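Local coordinates for ofchtiv-allosamidin (Ostrinia furnacalis, PDB 6JMB), which probably hydrolyses the beta-1,4 linkages of chitin as an insect group IV chitinase of glycosyl hydrolase family 18, and is held here with the inhibitor allosamidin, at residues 39-43 with 82-87; 88-94 with 130-135. One frame throughout, in Å; residues are numbered along the deposited sequence.

Contact 1 of 2, residues 39-43 with 82-87. With NAA (2-acetamido-2-deoxy-beta-D-allopyranose), chain B; AMI (allosamizoline), chain C; NAA (2-acetamido-2-deoxy-beta-D-allopyranose), chain D.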
ATOM      1  N   ALA A  39       4.976   0.036  -9.499  1.00  9.17           N
ATOM      2  CA  ALA A  39       4.433  -1.289  -9.209  1.00  9.31           C
ATOM      3  C   ALA A  39       3.854  -1.868 -10.492  1.00 10.11           C
ATOM      4  O   ALA A  39       3.067  -1.194 -11.160  1.00 10.24           O
ATOM      5  CB  ALA A  39       3.316  -1.173  -8.168  1.00 10.21           C
ATOM      6  N   PHE A  40       4.218  -3.105 -10.858  1.00 10.27           N
ATOM      7  CA  PHE A  40       5.165  -4.008 -10.198  1.00  9.42           C
ATOM      8  C   PHE A  40       6.019  -4.674 -11.271  1.00 10.27           C
ATOM      9  O   PHE A  40       5.563  -4.854 -12.416  1.00 11.20           O
ATOM     10  CB  PHE A  40       4.428  -5.161  -9.506  1.00 10.54           C
ATOM     11  CG  PHE A  40       3.743  -4.785  -8.230  1.00  9.30           C
ATOM     12  CD1 PHE A  40       4.478  -4.500  -7.102  1.00  9.83           C
ATOM     13  CD2 PHE A  40       2.359  -4.767  -8.151  1.00  9.59           C
ATOM     14  CE1 PHE A  40       3.849  -4.168  -5.914  1.00  9.78           C
ATOM     15  CE2 PHE A  40       1.718  -4.437  -6.966  1.00 10.11           C
ATOM     16  CZ  PHE A  40       2.468  -4.135  -5.846  1.00  9.66           C
ATOM     17  N   ILE A  41       7.224  -5.080 -10.897  1.00 10.26           N
ATOM     18  CA  ILE A  41       7.951  -6.107 -11.620  1.00 10.54           C
ATOM     19  C   ILE A  41       7.775  -7.432 -10.888  1.00 10.96           C
ATOM     20  O   ILE A  41       7.237  -7.491  -9.782  1.00 10.95           O
ATOM     21  CB  ILE A  41       9.446  -5.758 -11.821  1.00 11.40           C
ATOM     22  CG1 ILE A  41      10.174  -5.656 -10.476  1.00 11.31           C
ATOM     23  CG2 ILE A  41       9.592  -4.484 -12.648  1.00 12.21           C
ATOM     24  CD1 ILE A  41      11.693  -5.551 -10.615  1.00 12.71           C
ATOM     25  N   GLY A  42       8.238  -8.512 -11.510  1.00 10.34           N
ATOM     26  CA  GLY A  42       8.104  -9.833 -10.928  1.00 11.83           C
ATOM     27  C   GLY A  42       9.374 -10.647 -11.028  1.00 10.38           C
ATOM     28  O   GLY A  42      10.435 -10.122 -11.381  1.00 10.83           O
ATOM     29  N   ILE A  43       9.276 -11.938 -10.711  1.00 11.92           N
ATOM     30  CA  ILE A  43      10.402 -12.857 -10.827  1.00 11.36           C
ATOM     31  C   ILE A  43       9.892 -14.192 -11.343  1.00 13.95           C
ATOM     32  O   ILE A  43       8.695 -14.480 -11.317  1.00 15.19           O
ATOM     33  CB  ILE A  43      11.148 -13.096  -9.492  1.00 13.74           C
ATOM     34  CG1 ILE A  43      10.272 -13.889  -8.521  1.00 14.27           C
ATOM     35  CG2 ILE A  43      11.590 -11.786  -8.874  1.00 12.11           C
ATOM     36  CD1 ILE A  43      11.027 -14.420  -7.317  1.00 15.63           C
ATOM     37  N   VAL A  82       9.042  -5.048  -6.603  1.00  9.25           N
ATOM     38  CA  VAL A  82       8.907  -6.426  -7.062  1.00 10.03           C
ATOM     39  C   VAL A  82       7.894  -7.140  -6.179  1.00 10.72           C
ATOM     40  O   VAL A  82       7.920  -7.003  -4.949  1.00 10.68           O
ATOM     41  CB  VAL A  82      10.269  -7.148  -7.069  1.00  9.72           C
ATOM     42  CG1 VAL A  82      10.862  -7.258  -5.652  1.00 11.95           C
ATOM     43  CG2 VAL A  82      10.154  -8.516  -7.737  1.00 12.54           C
ATOM     44  N   GLY A  83       6.995  -7.889  -6.805  1.00  9.80           N
ATOM     45  CA  GLY A  83       6.044  -8.685  -6.061  1.00  9.70           C
ATOM     46  C   GLY A  83       4.624  -8.201  -6.224  1.00  9.66           C
ATOM     47  O   GLY A  83       4.137  -8.038  -7.348  1.00 10.62           O
ATOM     48  N   GLY A  84       3.950  -7.977  -5.105  1.00  9.54           N
ATOM     49  CA  GLY A  84       2.553  -7.609  -5.123  1.00  9.99           C
ATOM     50  C   GLY A  84       1.649  -8.811  -4.929  1.00  9.94           C
ATOM     51  O   GLY A  84       2.049  -9.966  -5.092  1.00 10.76           O
ATOM     52  N   TRP A  85       0.389  -8.520  -4.589  1.00 10.31           N
ATOM     53  CA  TRP A  85      -0.589  -9.567  -4.311  1.00 11.75           C
ATOM     54  C   TRP A  85      -0.692 -10.578  -5.454  1.00 11.38           C
ATOM     55  O   TRP A  85      -0.648 -11.794  -5.230  1.00 12.29           O
ATOM     56  CB  TRP A  85      -1.949  -8.914  -4.041  1.00 12.09           C
ATOM     57  CG  TRP A  85      -3.055  -9.886  -3.811  1.00 14.05           C
ATOM     58  CD1 TRP A  85      -4.048 -10.225  -4.687  1.00 17.89           C
ATOM     59  CD2 TRP A  85      -3.289 -10.643  -2.623  1.00 13.68           C
ATOM     60  NE1 TRP A  85      -4.884 -11.152  -4.115  1.00 19.36           N
ATOM     61  CE2 TRP A  85      -4.441 -11.423  -2.846  1.00 16.26           C
ATOM     62  CE3 TRP A  85      -2.637 -10.736  -1.392  1.00 13.87           C
ATOM     63  CZ2 TRP A  85      -4.952 -12.289  -1.881  1.00 16.68           C
ATOM     64  CZ3 TRP A  85      -3.150 -11.595  -0.434  1.00 15.55           C
ATOM     65  CH2 TRP A  85      -4.295 -12.357  -0.685  1.00 16.82           C
ATOM     66  N   SER A  86      -0.824 -10.097  -6.690  1.00 11.87           N
ATOM     67  CA  SER A  86      -1.046 -11.012  -7.809  1.00 11.06           C
ATOM     68  C   SER A  86       0.166 -11.884  -8.116  1.00 13.19           C
ATOM     69  O   SER A  86       0.020 -12.910  -8.791  1.00 16.24           O
ATOM     70  CB  SER A  86      -1.437 -10.236  -9.068  1.00 14.95           C
ATOM     71  OG  SER A  86      -2.612  -9.472  -8.859  1.00 23.27           O
ATOM     72  N   GLU A  87       1.356 -11.499  -7.657  1.00 11.33           N
ATOM     73  CA  GLU A  87       2.561 -12.279  -7.914  1.00 12.67           C
ATOM     74  C   GLU A  87       2.676 -13.507  -7.021  1.00 14.44           C
ATOM     75  O   GLU A  87       3.489 -14.391  -7.310  1.00 16.70           O
ATOM     76  CB  GLU A  87       3.802 -11.394  -7.751  1.00 12.49           C
ATOM     77  CG  GLU A  87       4.305 -10.774  -9.047  1.00 12.39           C
ATOM     78  CD  GLU A  87       5.091 -11.774  -9.870  1.00 14.66           C
ATOM     79  OE1 GLU A  87       6.227 -12.129  -9.470  1.00 14.80           O
ATOM     80  OE2 GLU A  87       4.561 -12.207 -10.918  1.00 15.98           O
TER
HETATM   81  C1  NAA B   1      -3.482  -4.775  -5.541  1.00 11.11           C
HETATM   82  C2  NAA B   1      -4.592  -4.184  -6.395  1.00 10.81           C
HETATM   83  C3  NAA B   1      -5.030  -5.102  -7.472  1.00 13.48           C
HETATM   84  C4  NAA B   1      -3.854  -5.521  -8.335  1.00 14.28           C
HETATM   85  C5  NAA B   1      -2.776  -6.134  -7.452  1.00 11.56           C
HETATM   86  C6  NAA B   1      -1.545  -6.525  -8.212  1.00 10.66           C
HETATM   87  C7  NAA B   1      -6.058  -2.487  -5.158  1.00 12.82           C
HETATM   88  C8  NAA B   1      -7.157  -2.219  -4.125  1.00 14.88           C
HETATM   89  N2  NAA B   1      -5.693  -3.902  -5.412  1.00 12.91           N
HETATM   90  O3  NAA B   1      -5.647  -6.265  -6.840  1.00 14.96           O
HETATM   91  O4  NAA B   1      -4.219  -6.507  -9.322  1.00 15.49           O
HETATM   92  O5  NAA B   1      -2.369  -5.146  -6.454  1.00 10.91           O
HETATM   93  O6  NAA B   1      -0.666  -7.149  -7.301  1.00 11.54           O
HETATM   94  O7  NAA B   1      -5.529  -1.620  -5.743  1.00 12.03           O
HETATM   95  C1  AMI C 501      -1.075  -3.714  -1.598  1.00 11.03           C
HETATM   96  C2  AMI C 501      -0.195  -4.703  -2.464  1.00 10.26           C
HETATM   97  C3  AMI C 501      -0.768  -4.616  -3.789  1.00 10.71           C
HETATM   98  C4  AMI C 501      -2.306  -4.325  -3.544  1.00 11.28           C
HETATM   99  C5  AMI C 501      -2.225  -3.272  -2.544  1.00 10.67           C
HETATM  100  C6  AMI C 501      -3.574  -3.046  -1.768  1.00 12.13           C
HETATM  101  C7  AMI C 501       1.019  -2.995  -1.756  1.00 10.95           C
HETATM  102  C8  AMI C 501       3.529  -2.619  -1.957  1.00 12.48           C
HETATM  103  C9  AMI C 501       2.060  -0.865  -0.803  1.00 11.28           C
HETATM  104  N2  AMI C 501       1.027  -4.246  -2.391  1.00 10.75           N
HETATM  105  N7  AMI C 501       2.205  -2.166  -1.508  1.00 11.24           N
HETATM  106  O3  AMI C 501      -0.518  -5.811  -4.527  1.00 11.72           O
HETATM  107  O4  AMI C 501      -3.005  -3.801  -4.664  1.00 10.51           O
HETATM  108  O6  AMI C 501      -3.993  -4.281  -1.226  1.00 13.86           O
HETATM  109  O7  AMI C 501      -0.212  -2.582  -1.343  1.00 10.96           O
HETATM  110  C1  NAA D   2      -4.978  -5.965 -10.315  1.00 22.12           C
HETATM  111  C2  NAA D   2      -4.625  -6.622 -11.641  1.00 23.97           C
HETATM  112  C3  NAA D   2      -5.606  -6.238 -12.716  1.00 26.48           C
HETATM  113  C4  NAA D   2      -7.024  -6.501 -12.339  1.00 31.79           C
HETATM  114  C5  NAA D   2      -7.336  -5.845 -10.989  1.00 30.58           C
HETATM  115  C6  NAA D   2      -8.654  -6.250 -10.440  1.00 35.08           C
HETATM  116  C7  NAA D   2      -2.068  -6.969 -11.807  1.00 25.33           C
HETATM  117  C8  NAA D   2      -0.685  -6.432 -12.211  1.00 25.21           C
HETATM  118  N2  NAA D   2      -3.283  -6.123 -12.032  1.00 22.07           N
HETATM  119  O3  NAA D   2      -5.502  -4.807 -12.879  1.00 35.82           O
HETATM  120  O4  NAA D   2      -7.856  -5.874 -13.326  1.00 40.60           O
HETATM  121  O5  NAA D   2      -6.381  -6.277  -9.941  1.00 29.19           O
HETATM  122  O6  NAA D   2      -8.523  -6.113  -9.013  1.00 48.54           O
HETATM  123  O7  NAA D   2      -2.182  -8.074 -11.313  1.00 27.22           O
HETATM  124  O   HOH W   1       6.033 -14.097 -12.019  1.00 20.10           O
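Phe40 and Gly84 meet where the barrel wall stands beside the sugar site: the CA of Gly84 stands 3.7 Å from the centroid of the Phe40 ring, 18° off its normal, a CH-pi contact over the face. The carbonyl O of Gly83 lies over the same face nearer the rim, while Ala39 CB packs on the opposite one, so the ring is sandwiched. Its CG lies anti to the carbonyl carbon (chi1 -75°), which swings the ring across 83-84 and sets CE2 3.6 Å from O3 of allosamizoline. An alanine here would remove the ring, and Gly84 CA would probably lose its CH-pi partner, leaving a gap between Ala39 and 83-84 beside allosamizoline O3. A CB on Gly84 would run into the ring, and its backbone angles would also press it on the carbonyl O of Gly83.

Beyond it the first two amides of the 3-10 segment 85-87 face the ligand: Trp85 N donates to allosamizoline O3 at 2.9 Å and Ser86 N to O6 of the next sugar at 3.0 Å, both nearly straight. Ser86 OG reaches O7 of the far sugar.

Behind this shell, parallel strands fix the spacing. Gly83 N donates to Ile41 O at 3.0 Å, and Ile41 CG1 packs against Val82 CB on the face away from the sugars, toward helix 99-116. Farther along, Glu87, bent at chi2 (-79°), brings OE1 to Ile43 N at 3.3 Å from above the carboxylate plane; the same oxygen is hydrogen-bonded to Tyr92, and a water joins OE2 to Ile43 O. Backbone amides directed at hydroxyls, beside an aromatic wall, imply recognition of the sugars through the shape of the main chain as well as through side chains.

Contact 2 of 2, residues 88-94 with 130-135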
ATOM      1  N   GLY A  88       1.906 -13.581  -5.940  1.00 13.17           N
ATOM      2  CA  GLY A  88       1.918 -14.776  -5.118  1.00 14.04           C
ATOM      3  C   GLY A  88       3.211 -14.949  -4.333  1.00 11.71           C
ATOM      4  O   GLY A  88       4.061 -14.073  -4.254  1.00 12.79           O
ATOM      5  N   SER A  89       3.346 -16.134  -3.751  1.00 11.88           N
ATOM      6  CA  SER A  89       4.435 -16.414  -2.829  1.00 12.01           C
ATOM      7  C   SER A  89       5.391 -17.509  -3.292  1.00 11.56           C
ATOM      8  O   SER A  89       6.582 -17.423  -2.992  1.00 11.62           O
ATOM      9  CB  SER A  89       3.866 -16.758  -1.443  1.00 10.97           C
ATOM     10  OG  SER A  89       4.894 -16.984  -0.503  1.00 11.55           O
ATOM     11  N   ALA A  90       4.909 -18.505  -4.046  1.00 12.12           N
ATOM     12  CA  ALA A  90       5.706 -19.691  -4.363  1.00 12.03           C
ATOM     13  C   ALA A  90       7.054 -19.349  -4.994  1.00 11.86           C
ATOM     14  O   ALA A  90       8.096 -19.884  -4.593  1.00 12.06           O
ATOM     15  CB  ALA A  90       4.913 -20.604  -5.295  1.00 13.67           C
ATOM     16  N   GLN A  91       7.058 -18.483  -6.006  1.00 12.46           N
ATOM     17  CA  GLN A  91       8.311 -18.235  -6.713  1.00 12.35           C
ATOM     18  C   GLN A  91       9.321 -17.528  -5.818  1.00 11.54           C
ATOM     19  O   GLN A  91      10.526 -17.793  -5.912  1.00 11.94           O
ATOM     20  CB  GLN A  91       8.066 -17.430  -7.986  1.00 14.56           C
ATOM     21  CG  GLN A  91       7.258 -18.167  -9.039  1.00 17.53           C
ATOM     22  CD  GLN A  91       6.802 -17.255 -10.158  1.00 21.92           C
ATOM     23  OE1 GLN A  91       7.259 -17.382 -11.295  1.00 20.36           O
ATOM     24  NE2 GLN A  91       5.902 -16.333  -9.845  1.00 23.39           N
ATOM     25  N   TYR A  92       8.839 -16.640  -4.935  1.00 11.00           N
ATOM     26  CA  TYR A  92       9.712 -15.942  -3.993  1.00 11.23           C
ATOM     27  C   TYR A  92      10.256 -16.901  -2.948  1.00 10.80           C
ATOM     28  O   TYR A  92      11.429 -16.811  -2.561  1.00 11.06           O
ATOM     29  CB  TYR A  92       8.949 -14.769  -3.347  1.00 10.66           C
ATOM     30  CG  TYR A  92       8.578 -13.751  -4.393  1.00 11.29           C
ATOM     31  CD1 TYR A  92       7.419 -13.894  -5.143  1.00 11.22           C
ATOM     32  CD2 TYR A  92       9.426 -12.697  -4.695  1.00 12.90           C
ATOM     33  CE1 TYR A  92       7.108 -13.007  -6.151  1.00 13.24           C
ATOM     34  CE2 TYR A  92       9.121 -11.801  -5.699  1.00 12.03           C
ATOM     35  CZ  TYR A  92       7.960 -11.960  -6.418  1.00 11.93           C
ATOM     36  OH  TYR A  92       7.656 -11.079  -7.432  1.00 13.49           O
ATOM     37  N   SER A  93       9.418 -17.833  -2.494  1.00 11.15           N
ATOM     38  CA  SER A  93       9.855 -18.860  -1.555  1.00 10.84           C
ATOM     39  C   SER A  93      10.959 -19.719  -2.161  1.00 12.37           C
ATOM     40  O   SER A  93      11.980 -19.990  -1.515  1.00 12.88           O
ATOM     41  CB  SER A  93       8.647 -19.710  -1.168  1.00 11.48           C
ATOM     42  OG  SER A  93       9.001 -20.737  -0.262  1.00 12.37           O
ATOM     43  N   ILE A  94      10.776 -20.149  -3.410  1.00 12.00           N
ATOM     44  CA  ILE A  94      11.795 -20.955  -4.084  1.00 12.69           C
ATOM     45  C   ILE A  94      13.073 -20.148  -4.284  1.00 13.14           C
ATOM     46  O   ILE A  94      14.176 -20.618  -3.985  1.00 13.31           O
ATOM     47  CB  ILE A  94      11.250 -21.491  -5.417  1.00 12.88           C
ATOM     48  CG1 ILE A  94      10.115 -22.480  -5.167  1.00 13.61           C
ATOM     49  CG2 ILE A  94      12.367 -22.142  -6.225  1.00 13.47           C
ATOM     50  CD1 ILE A  94       9.290 -22.759  -6.408  1.00 16.18           C
ATOM     51  N   ARG A 130       3.306 -17.798   3.738  1.00 11.44           N
ATOM     52  CA  ARG A 130       1.863 -17.704   3.580  1.00 12.99           C
ATOM     53  C   ARG A 130       1.478 -17.997   2.139  1.00 11.19           C
ATOM     54  O   ARG A 130       2.325 -18.079   1.247  1.00 12.91           O
ATOM     55  CB  ARG A 130       1.332 -16.332   4.008  1.00 12.41           C
ATOM     56  CG  ARG A 130       1.578 -16.024   5.475  1.00 14.53           C
ATOM     57  CD  ARG A 130       1.073 -14.662   5.874  1.00 15.86           C
ATOM     58  NE  ARG A 130      -0.365 -14.551   5.699  1.00 20.25           N
ATOM     59  CZ  ARG A 130      -1.021 -13.397   5.720  1.00 18.87           C
ATOM     60  NH1 ARG A 130      -0.364 -12.264   5.911  1.00 17.22           N
ATOM     61  NH2 ARG A 130      -2.335 -13.378   5.547  1.00 27.76           N
ATOM     62  N   ARG A 131       0.174 -18.152   1.925  1.00 13.23           N
ATOM     63  CA  ARG A 131      -0.405 -18.371   0.596  1.00 13.80           C
ATOM     64  C   ARG A 131       0.253 -19.605  -0.019  1.00 15.99           C
ATOM     65  O   ARG A 131       0.308 -20.654   0.644  1.00 18.04           O
ATOM     66  CB  ARG A 131      -0.342 -17.084  -0.215  1.00 13.56           C
ATOM     67  CG  ARG A 131      -1.086 -15.928   0.428  1.00 12.93           C
ATOM     68  CD  ARG A 131      -0.903 -14.646  -0.371  1.00 14.10           C
ATOM     69  NE  ARG A 131      -1.727 -14.621  -1.577  1.00 15.18           N
ATOM     70  CZ  ARG A 131      -1.443 -13.902  -2.663  1.00 14.10           C
ATOM     71  NH1 ARG A 131      -0.339 -13.166  -2.711  1.00 12.06           N
ATOM     72  NH2 ARG A 131      -2.263 -13.922  -3.707  1.00 14.73           N
ATOM     73  N   ASP A 132       0.762 -19.538  -1.252  1.00 13.95           N
ATOM     74  CA  ASP A 132       1.342 -20.702  -1.909  1.00 14.13           C
ATOM     75  C   ASP A 132       2.835 -20.861  -1.643  1.00 13.73           C
ATOM     76  O   ASP A 132       3.559 -21.373  -2.504  1.00 15.02           O
ATOM     77  CB  ASP A 132       1.015 -20.720  -3.408  1.00 14.06           C
ATOM     78  CG  ASP A 132       1.518 -19.494  -4.144  1.00 17.56           C
ATOM     79  OD1 ASP A 132       1.870 -18.507  -3.480  1.00 17.05           O
ATOM     80  OD2 ASP A 132       1.553 -19.518  -5.395  1.00 21.94           O
ATOM     81  N   THR A 133       3.302 -20.457  -0.459  1.00 13.38           N
ATOM     82  CA  THR A 133       4.681 -20.701  -0.057  1.00 12.93           C
ATOM     83  C   THR A 133       5.062 -22.160  -0.280  1.00 13.57           C
ATOM     84  O   THR A 133       4.255 -23.073  -0.078  1.00 15.60           O
ATOM     85  CB  THR A 133       4.878 -20.343   1.420  1.00 12.12           C
ATOM     86  OG1 THR A 133       6.180 -20.772   1.836  1.00 13.14           O
ATOM     87  CG2 THR A 133       3.832 -21.027   2.306  1.00 13.20           C
ATOM     88  N   VAL A 134       6.303 -22.373  -0.702  1.00 13.52           N
ATOM     89  CA  VAL A 134       6.832 -23.709  -0.924  1.00 13.57           C
ATOM     90  C   VAL A 134       7.584 -24.222   0.295  1.00 15.98           C
ATOM     91  O   VAL A 134       7.448 -25.390   0.661  1.00 17.79           O
ATOM     92  CB  VAL A 134       7.720 -23.719  -2.187  1.00 14.05           C
ATOM     93  CG1 VAL A 134       8.497 -25.026  -2.314  1.00 17.54           C
ATOM     94  CG2 VAL A 134       6.884 -23.459  -3.430  1.00 15.95           C
ATOM     95  N   HIS A 135       8.359 -23.362   0.951  1.00 13.75           N
ATOM     96  CA  HIS A 135       9.230 -23.772   2.044  1.00 15.32           C
ATOM     97  C   HIS A 135       8.703 -23.390   3.421  1.00 15.08           C
ATOM     98  O   HIS A 135       9.389 -23.635   4.421  1.00 16.13           O
ATOM     99  CB  HIS A 135      10.643 -23.216   1.836  1.00 15.49           C
ATOM    100  CG  HIS A 135      11.320 -23.750   0.613  1.00 15.40           C
ATOM    101  ND1 HIS A 135      11.576 -25.093   0.430  1.00 18.82           N
ATOM    102  CD2 HIS A 135      11.782 -23.125  -0.496  1.00 15.67           C
ATOM    103  CE1 HIS A 135      12.173 -25.271  -0.736  1.00 19.60           C
ATOM    104  NE2 HIS A 135      12.315 -24.091  -1.316  1.00 17.21           N
TER
HETATM  105  O   HOH W   2      14.134 -23.470  -3.373  1.00 19.18           O
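Asp132 OD1 is gripped by two successive amides at the start of helix 90-97: Ser89 N donates at 2.8 Å to its syn lone pair, and Ala90 N adds a weak bond at 3.1 Å. The carboxylate gets there because CG sits between the backbone N and the carbonyl carbon (chi1 59°), carrying the carboxylate off the turn to the amides of Ser89 and Ala90; OD2 then rests against Ala90 CB. A negative group at this helix end would probably be stabilised by the amides pointing at it.

One turn further on, Ser93 OG plays the converse part. It accepts from His135 N at 3.0 Å and, weakly, from Val134 N, the hydroxyl lying anti to its own backbone N (chi1 180°) and thus reaching out from the helix to the loop. Asp139 is a further partner of this hydroxyl and also bonds Thr133 OG1, tying the loop to the start of helix 138-154.

Apolar packing fills in alongside: Val134 CG2 touches Ala90 CB and, at 3.8 Å, Ile94 CG1. The His135 ring turns its edge to Ser93 O, with CD2 3.3 Å away, and its NE2 shares a water with Ile94 O. At the other end Arg131 NH1 approaches Gly88 CA, though its bonds go to Trp85 O and Glu126 O.

The type II' turn from Arg130 to Thr133 presents the aspartate. The whole is a surface junction between neighbouring loops on the C-terminal side of a TIM barrel, where a side chain from a later loop meets the first amides of an earlier helix.

Overall arrangement
From the N terminus, strand 35-43 runs through the barrel wall, and helices 54-59 and 62-67 lead round to strand 77-83; contact 1 closes this excursion by pairing the two parallel strands. The chain passes through the 3-10 segment 85-87 into helix 90-97, then through helix 99-116 and strand 120-124 to the loop that contact 2 brings back. The two closures therefore stand in series, neither enclosing nor crossing the other, with centres about 13 Å apart. Segment 88-94 follows 82-87 directly in the chain, and side chains of each contact reach the other. Together they connect the sugar-binding mouth of the barrel to the loop between strand 120-124 and helix 138-154.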